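Local coordinates for host-nuclease inhibitor protein Gam, putative (Desulfovibrio vulgaris, PDB 2P2U) that is of unknown function but probably binds double-stranded DNA and is a putative host-nuclease inhibitor related to phage Mu Gam, at residues E129-K133 with E134-G138; S105-K109 with D110-E114. All coordinates share one frame; numbering follows the deposited sequence.

How the interactions relate
Both interactions are helix starts. Interaction 2 leads from a loop into helix 109-118 and is partly buried; interaction 1 leads from strand 125-131 into the short helix 133-136 and lies at the surface, with M136 as its buried residue. In interaction 1 the bonds across the turn are all weak and are accepted by the backbone carbonyls of N132 and K133, whereas interaction 2 adds to its backbone bonds one from M111 N to the side-chain OG1 of T108. Within one chain their centres are about 28 Å apart and they do not touch. Across the dimer they come together: D130 forms a salt bridge with K109 of the second subunit and V131 packs on L113 of that subunit.

Interaction 1 of 2, residues E129-K133 with E134-G138; sequences EDVNK and EAMQG
V131 and selenomethionine M136 meet across the turn between strand 125-131 and helix 133-136, their side chains crossing at about a right angle. CG1 of V131 lies trans to its own backbone N (chi1 179°) and faces the terminal CE of M136 at 3.6 Å. The M136 chain bends at chi2 (-35°) as it runs back toward the strand, and its CG passes the carbonyl O of N132 at 3.3 Å. L116 of the second subunit packs on M136, and L113 of that subunit packs on V131.

N132 occupies the N-cap position. Its carbonyl O receives weak bonds from A135 N (3.4 Å) and M136 N (3.5 Å), and K133 O takes a weak but nearly straight one from Q137 N (3.3 Å, 177° at the hydrogen). The amide of N132 turns beside the first helical turn, with ND2 4.0 Å from A135 CB, while ND2 itself donates to E123 O of the second subunit.

The chemistry within the turn is thus limited to weak, long backbone bonds and one apolar pair, while the side-chain amide at the N-cap is tied across the dimer interface.

Interaction 2 of 2, residues S105-K109 with D110-E114; sequences SKITK and DMTLE
Selenomethionine M111 folds back over the residues that precede helix 109-118, meeting I107 at the two ends of its chain and T108 from CB to SE. Its CB lies 4.0 Å from I107 CG2 and also near T108 OG1. CG continues past that hydroxyl, and SE stays with it, 3.3 Å from T108 OG1 and close to the T108 backbone N as well. The bend at chi3 (44°) then turns the terminal methyl toward the isoleucine: CE of M111 reaches I107 CD1 at 4.1 Å and is about equally near CG2. The M111 chain crosses both T108 and I107 at about a right angle.

T108 holds the start of the turn. With OG1 set between its backbone N and carbonyl carbon (chi1 56°), the hydroxyl oxygen accepts from M111 N at 3.1 Å. The same N-H is shared with T108 O at 3.0 Å, approaching well above the carbonyl plane (60° out of it), whereas T112 N meets T108 O within that plane at 3.3 Å. The next bond in the series runs from L113 N to K109 O at 3.1 Å.

The CG2 methyl of I107 that meets M111 CB also lies against T112 OG1, which bonds Q103 of the same chain and V147 O of the second subunit. K109, its side chain extended, forms a salt bridge with D130 of that subunit.

A threonine at the N-cap whose OG1 accepts from the amide N-H three residues on is a classic N-terminal capping arrangement, here with I107, just before the cap, packed on the first turn.

Interaction 1 of 2, residues E129-K133 with E134-G138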
loop_
_atom_site.group_PDB
_atom_site.type_symbol
_atom_site.label_atom_id
_atom_site.label_comp_id
_atom_site.label_asym_id
_atom_site.label_seq_id
_atom_site.Cartn_x
_atom_site.Cartn_y
_atom_site.Cartn_z
ATOM N N GLU A 129 16.598 2.534 -8.948
ATOM C CA GLU A 129 17.617 3.369 -8.329
ATOM C C GLU A 129 17.005 4.617 -7.766
ATOM O O GLU A 129 16.018 5.120 -8.247
ATOM C CB GLU A 129 18.730 3.690 -9.339
ATOM C CG GLU A 129 19.767 2.572 -9.432
ATOM C CD GLU A 129 20.794 2.689 -10.574
ATOM O OE1 GLU A 129 20.340 2.669 -11.740
ATOM O OE2 GLU A 129 22.051 2.715 -10.328
ATOM N N ASP A 130 17.584 5.165 -6.728
ATOM C CA ASP A 130 16.976 6.323 -6.154
ATOM C C ASP A 130 17.972 7.187 -5.507
ATOM O O ASP A 130 18.953 6.689 -5.046
ATOM C CB ASP A 130 16.046 5.869 -5.097
ATOM C CG ASP A 130 14.775 6.550 -5.192
ATOM O OD1 ASP A 130 14.249 6.456 -6.353
ATOM O OD2 ASP A 130 14.342 7.166 -4.146
ATOM N N VAL A 131 17.678 8.470 -5.397
ATOM C CA VAL A 131 18.646 9.408 -4.884
ATOM C C VAL A 131 18.543 9.367 -3.425
ATOM O O VAL A 131 17.507 9.421 -2.909
ATOM C CB VAL A 131 18.357 10.834 -5.342
ATOM C CG1 VAL A 131 19.352 11.807 -4.773
ATOM C CG2 VAL A 131 18.351 10.878 -6.852
ATOM N N ASN A 132 19.661 9.305 -2.773
ATOM C CA ASN A 132 19.757 9.259 -1.348
ATOM C C ASN A 132 19.731 10.665 -0.765
ATOM O O ASN A 132 20.784 11.310 -0.640
ATOM C CB ASN A 132 21.117 8.604 -1.055
ATOM C CG ASN A 132 21.290 8.207 0.388
ATOM O OD1 ASN A 132 20.427 8.427 1.247
ATOM N ND2 ASN A 132 22.443 7.608 0.670
ATOM N N LYS A 133 18.566 11.155 -0.376
ATOM C CA LYS A 133 18.537 12.550 0.084
ATOM C C LYS A 133 19.247 12.820 1.399
ATOM O O LYS A 133 19.451 13.961 1.782
ATOM C CB LYS A 133 17.171 13.271 -0.085
ATOM C CG LYS A 133 15.902 12.780 0.713
ATOM C CD LYS A 133 14.544 13.248 0.009
ATOM C CE LYS A 133 13.401 13.574 0.992
ATOM N NZ LYS A 133 13.231 12.637 2.175
ATOM N N GLU A 134 19.752 11.778 2.031
ATOM C CA GLU A 134 20.446 11.968 3.297
ATOM C C GLU A 134 21.927 12.093 3.251
ATOM O O GLU A 134 22.479 12.726 4.135
ATOM C CB GLU A 134 20.033 10.913 4.300
ATOM C CG GLU A 134 18.521 10.946 4.438
ATOM C CD GLU A 134 17.980 9.768 5.157
ATOM O OE1 GLU A 134 18.440 8.616 4.851
ATOM O OE2 GLU A 134 17.110 10.013 6.032
ATOM N N ALA A 135 22.603 11.495 2.278
ATOM C CA ALA A 135 24.004 11.867 2.077
ATOM C C ALA A 135 24.017 13.272 1.485
ATOM O O ALA A 135 24.980 13.995 1.624
ATOM C CB ALA A 135 24.678 10.925 1.167
HETATM N N MSE A 136 22.913 13.653 0.849
HETATM C CA MSE A 136 22.815 14.946 0.196
HETATM C C MSE A 136 22.929 16.043 1.257
HETATM O O MSE A 136 23.911 16.803 1.268
HETATM C CB MSE A 136 21.525 15.082 -0.654
HETATM C CG MSE A 136 21.481 14.278 -1.988
HETATM SE SE MSE A 136 23.206 14.126 -2.920
HETATM C CE MSE A 136 22.676 12.994 -4.350
ATOM N N GLN A 137 21.966 16.073 2.182
ATOM C CA GLN A 137 21.972 17.014 3.341
ATOM C C GLN A 137 23.303 17.541 3.860
ATOM O O GLN A 137 23.399 18.707 4.140
ATOM C CB GLN A 137 21.148 16.460 4.504
ATOM C CG GLN A 137 19.621 16.683 4.355
ATOM C CD GLN A 137 18.800 15.929 5.411
ATOM O OE1 GLN A 137 17.737 15.383 5.091
ATOM N NE2 GLN A 137 19.296 15.883 6.668
ATOM N N GLY A 138 24.337 16.729 3.967
ATOM C CA GLY A 138 25.636 17.271 4.425
ATOM C C GLY A 138 26.560 17.833 3.338
ATOM O O GLY A 138 27.711 18.192 3.614
#

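Interaction 2 of 2, residues S105-K109 with D110-E114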
loop_
_atom_site.group_PDB
_atom_site.type_symbol
_atom_site.label_atom_id
_atom_site.label_comp_id
_atom_site.label_asym_id
_atom_site.label_seq_id
_atom_site.Cartn_x
_atom_site.Cartn_y
_atom_site.Cartn_z
ATOM N N SER A 105 17.498 -24.925 -2.981
ATOM C CA SER A 105 17.340 -25.076 -1.529
ATOM C C SER A 105 18.190 -24.112 -0.693
ATOM O O SER A 105 17.623 -23.434 0.174
ATOM C CB SER A 105 17.452 -26.523 -1.019
ATOM O OG SER A 105 18.369 -27.309 -1.827
ATOM N N LYS A 106 19.508 -24.008 -0.862
ATOM C CA LYS A 106 20.080 -23.162 0.187
ATOM C C LYS A 106 20.503 -21.803 -0.303
ATOM O O LYS A 106 21.424 -21.213 0.270
ATOM C CB LYS A 106 21.207 -23.856 0.928
ATOM C CG LYS A 106 20.992 -25.360 1.158
ATOM C CD LYS A 106 22.298 -26.066 1.367
ATOM C CE LYS A 106 22.390 -27.294 0.469
ATOM N NZ LYS A 106 23.617 -28.044 0.852
ATOM N N ILE A 107 19.821 -21.311 -1.346
ATOM C CA ILE A 107 20.256 -20.184 -2.120
ATOM C C ILE A 107 19.275 -19.003 -2.023
ATOM O O ILE A 107 18.185 -19.055 -2.514
ATOM C CB ILE A 107 20.312 -20.557 -3.621
ATOM C CG1 ILE A 107 20.964 -21.926 -3.879
ATOM C CG2 ILE A 107 20.911 -19.409 -4.485
ATOM C CD1 ILE A 107 22.414 -22.004 -3.887
ATOM N N THR A 108 19.690 -17.899 -1.466
ATOM C CA THR A 108 18.803 -16.783 -1.349
ATOM C C THR A 108 18.688 -16.095 -2.653
ATOM O O THR A 108 19.531 -16.223 -3.481
ATOM C CB THR A 108 19.385 -15.745 -0.407
ATOM O OG1 THR A 108 20.693 -15.395 -0.912
ATOM C CG2 THR A 108 19.474 -16.255 0.981
ATOM N N LYS A 109 17.663 -15.269 -2.796
ATOM C CA LYS A 109 17.458 -14.467 -4.009
ATOM C C LYS A 109 18.589 -13.442 -4.251
ATOM O O LYS A 109 18.910 -13.123 -5.389
ATOM C CB LYS A 109 16.038 -13.856 -3.971
ATOM C CG LYS A 109 15.857 -12.511 -4.663
ATOM C CD LYS A 109 14.366 -12.232 -4.908
ATOM C CE LYS A 109 14.088 -11.173 -6.040
ATOM N NZ LYS A 109 12.580 -10.950 -5.986
ATOM N N ASP A 110 19.224 -12.935 -3.213
ATOM C CA ASP A 110 20.410 -12.105 -3.417
ATOM C C ASP A 110 21.623 -12.930 -3.946
ATOM O O ASP A 110 22.519 -12.364 -4.601
ATOM C CB ASP A 110 20.855 -11.493 -2.120
ATOM C CG ASP A 110 20.117 -10.225 -1.713
ATOM O OD1 ASP A 110 19.349 -9.596 -2.504
ATOM O OD2 ASP A 110 20.385 -9.836 -0.538
HETATM N N MSE A 111 21.714 -14.232 -3.651
HETATM C CA MSE A 111 22.828 -14.971 -4.231
HETATM C C MSE A 111 22.603 -15.253 -5.718
HETATM O O MSE A 111 23.553 -15.265 -6.514
HETATM C CB MSE A 111 23.158 -16.210 -3.441
HETATM C CG MSE A 111 23.404 -15.931 -1.955
HETATM SE SE MSE A 111 23.173 -17.599 -0.845
HETATM C CE MSE A 111 24.160 -18.821 -2.083
ATOM N N THR A 112 21.350 -15.439 -6.103
ATOM C CA THR A 112 20.988 -15.550 -7.509
ATOM C C THR A 112 21.305 -14.276 -8.291
ATOM O O THR A 112 21.853 -14.335 -9.436
ATOM C CB THR A 112 19.561 -15.889 -7.601
ATOM O OG1 THR A 112 19.446 -17.239 -7.137
ATOM C CG2 THR A 112 18.987 -15.796 -9.003
ATOM N N LEU A 113 21.004 -13.111 -7.697
ATOM C CA LEU A 113 21.436 -11.841 -8.331
ATOM C C LEU A 113 22.943 -11.731 -8.570
ATOM O O LEU A 113 23.359 -11.212 -9.582
ATOM C CB LEU A 113 21.029 -10.644 -7.474
ATOM C CG LEU A 113 19.517 -10.550 -7.577
ATOM C CD1 LEU A 113 18.890 -9.561 -6.618
ATOM C CD2 LEU A 113 19.127 -10.200 -9.025
ATOM N N GLU A 114 23.740 -12.128 -7.589
ATOM C CA GLU A 114 25.136 -11.868 -7.679
ATOM C C GLU A 114 25.614 -12.832 -8.718
ATOM O O GLU A 114 26.493 -12.533 -9.528
ATOM C CB GLU A 114 25.825 -11.990 -6.311
ATOM C CG GLU A 114 27.341 -11.728 -6.303
ATOM C CD GLU A 114 27.809 -10.517 -7.177
ATOM O OE1 GLU A 114 28.864 -10.638 -7.871
ATOM O OE2 GLU A 114 27.100 -9.472 -7.177
#